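Local coordinates for protein ZYRO0G01672p (Zygosaccharomyces rouxii, PDB 4U8T) that probably reads N6-methyladenosine marks in messenger RNA through its YTH domain, which binds methylated RNA, at residues A87-N92 and H110-R115. Sequence-based numbering, arbitrary orientation.
Sequences AEMSSN and HAFKVR
Met89, a selenomethionine, lays its methyl on the ring of Phe112: CE sits 3.6 Å from the ring centroid and 11° off the normal, a CH-pi contact. Its chain is extended to SE and then bends (chi3 75°), which turns the methyl over the ring centre while SE stays farther off above the same face, a Met-aromatic pairing. This apolar side, continued by Val114 and Ala87, is the tightly packed part.

Glu88 and Arg115 form an antiparallel hydrogen-bonded pair, with Glu88 N to Arg115 O and Arg115 N to Glu88 O both 2.9 Å. The regular pairing breaks down where the chain turns a corner at Ser91. Ser90 N still reaches Lys113 O, from above the carbonyl plane, but Lys113 N is met by a side chain, Ser91 OG, at 2.8 Å in a nearly straight bond (171°). The same hydroxyl donates to Asn92 O, the next residue along, and thus serves both bonds at the bend.

The other face is looser. The exposed Arg115 runs past Ser90 CB, and its NH1 lies 4.0 Å from Glu88 OE1, but that oxygen stands well out of the guanidinium plane and only the opposite charges are near; the carboxylate's salt bridge is instead to Lys70. The extended chain of Lys113 carries its amine clear of segment 87-92.

Within the central mixed sheet of the YTH domain, strand 71-77 flanks segment 87-92, strand 47-48 borders segment 110-115, and helix 52-63 packs on Met89 and Phe112.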
loop_
_atom_site.group_PDB
_atom_site.type_symbol
_atom_site.label_atom_id
_atom_site.label_comp_id
_atom_site.label_asym_id
_atom_site.label_seq_id
_atom_site.Cartn_x
_atom_site.Cartn_y
_atom_site.Cartn_z
ATOM N N ALA A 87 0.721 4.382 -1.229
ATOM C CA ALA A 87 -0.467 5.094 -1.655
ATOM C C ALA A 87 -1.378 5.403 -0.474
ATOM O O ALA A 87 -1.262 4.797 0.560
ATOM C CB ALA A 87 -1.193 4.301 -2.679
ATOM N N GLU A 88 -2.258 6.383 -0.620
ATOM C CA GLU A 88 -3.339 6.602 0.337
ATOM C C GLU A 88 -4.657 6.146 -0.218
ATOM O O GLU A 88 -4.844 6.190 -1.408
ATOM C CB GLU A 88 -3.497 8.062 0.708
ATOM C CG GLU A 88 -2.258 8.820 0.997
ATOM C CD GLU A 88 -2.564 10.275 1.121
ATOM O OE1 GLU A 88 -3.688 10.655 0.732
ATOM O OE2 GLU A 88 -1.703 11.030 1.619
HETATM N N MSE A 89 -5.578 5.732 0.648
HETATM C CA MSE A 89 -6.951 5.569 0.232
HETATM C C MSE A 89 -7.543 6.961 0.084
HETATM O O MSE A 89 -7.203 7.863 0.828
HETATM C CB MSE A 89 -7.740 4.732 1.224
HETATM C CG MSE A 89 -7.375 3.272 1.245
HETATM SE SE MSE A 89 -8.447 2.111 2.389
HETATM C CE MSE A 89 -10.038 1.998 1.364
ATOM N N SER A 90 -8.403 7.157 -0.900
ATOM C CA SER A 90 -9.000 8.461 -1.087
ATOM C C SER A 90 -10.485 8.275 -1.297
ATOM O O SER A 90 -11.211 9.196 -1.635
ATOM C CB SER A 90 -8.364 9.220 -2.246
ATOM O OG SER A 90 -8.443 8.504 -3.435
ATOM N N SER A 91 -10.929 7.050 -1.125
ATOM C CA SER A 91 -12.332 6.784 -1.113
ATOM C C SER A 91 -12.596 5.491 -0.382
ATOM O O SER A 91 -11.691 4.723 -0.118
ATOM C CB SER A 91 -12.871 6.724 -2.531
ATOM O OG SER A 91 -12.838 5.403 -3.023
ATOM N N ASN A 92 -13.845 5.275 -0.011
ATOM C CA ASN A 92 -14.264 3.975 0.439
ATOM C C ASN A 92 -14.510 3.156 -0.810
ATOM O O ASN A 92 -14.348 3.641 -1.907
ATOM C CB ASN A 92 -15.501 4.072 1.316
ATOM C CG ASN A 92 -15.625 2.921 2.292
ATOM O OD1 ASN A 92 -15.219 1.804 2.010
ATOM N ND2 ASN A 92 -16.210 3.190 3.437
ATOM N N HIS A 110 -15.040 -4.836 -7.172
ATOM C CA HIS A 110 -15.165 -3.517 -6.581
ATOM C C HIS A 110 -13.797 -2.933 -6.382
ATOM O O HIS A 110 -12.832 -3.657 -6.359
ATOM C CB HIS A 110 -15.926 -3.598 -5.270
ATOM C CG HIS A 110 -17.157 -4.439 -5.347
ATOM N ND1 HIS A 110 -18.210 -4.138 -6.179
ATOM C CD2 HIS A 110 -17.492 -5.584 -4.718
ATOM C CE1 HIS A 110 -19.148 -5.057 -6.051
ATOM N NE2 HIS A 110 -18.735 -5.947 -5.170
ATOM N N ALA A 111 -13.706 -1.629 -6.211
ATOM C CA ALA A 111 -12.423 -1.011 -5.977
ATOM C C ALA A 111 -12.616 0.278 -5.273
ATOM O O ALA A 111 -13.704 0.771 -5.202
ATOM C CB ALA A 111 -11.689 -0.783 -7.273
ATOM N N PHE A 112 -11.533 0.862 -4.802
ATOM C CA PHE A 112 -11.610 2.164 -4.180
ATOM C C PHE A 112 -10.542 3.070 -4.750
ATOM O O PHE A 112 -9.578 2.599 -5.296
ATOM C CB PHE A 112 -11.458 2.047 -2.665
ATOM C CG PHE A 112 -10.307 1.191 -2.224
ATOM C CD1 PHE A 112 -9.039 1.723 -2.119
ATOM C CD2 PHE A 112 -10.498 -0.137 -1.894
ATOM C CE1 PHE A 112 -7.999 0.961 -1.716
ATOM C CE2 PHE A 112 -9.454 -0.911 -1.487
ATOM C CZ PHE A 112 -8.205 -0.359 -1.394
ATOM N N LYS A 113 -10.714 4.370 -4.600
ATOM C CA LYS A 113 -9.754 5.321 -5.124
ATOM C C LYS A 113 -8.536 5.380 -4.262
ATOM O O LYS A 113 -8.618 5.315 -3.043
ATOM C CB LYS A 113 -10.370 6.718 -5.247
ATOM C CG LYS A 113 -11.416 6.806 -6.319
ATOM C CD LYS A 113 -12.028 8.162 -6.429
ATOM C CE LYS A 113 -12.915 8.196 -7.667
ATOM N NZ LYS A 113 -13.613 9.489 -7.912
ATOM N N VAL A 114 -7.395 5.522 -4.914
ATOM C CA VAL A 114 -6.122 5.682 -4.226
ATOM C C VAL A 114 -5.366 6.862 -4.796
ATOM O O VAL A 114 -5.538 7.232 -5.937
ATOM C CB VAL A 114 -5.217 4.413 -4.320
ATOM C CG1 VAL A 114 -5.796 3.272 -3.548
ATOM C CG2 VAL A 114 -4.978 4.019 -5.739
ATOM N N ARG A 115 -4.588 7.508 -3.958
ATOM C CA ARG A 115 -3.710 8.573 -4.392
ATOM C C ARG A 115 -2.249 8.180 -4.166
ATOM O O ARG A 115 -1.837 7.938 -3.047
ATOM C CB ARG A 115 -4.143 9.865 -3.707
ATOM C CG ARG A 115 -5.126 10.606 -4.602
ATOM C CD ARG A 115 -6.083 11.569 -3.919
ATOM N NE ARG A 115 -5.481 12.366 -2.860
ATOM C CZ ARG A 115 -6.185 13.074 -1.982
ATOM N NH1 ARG A 115 -5.560 13.756 -1.028
ATOM N NH2 ARG A 115 -7.512 13.122 -2.079
#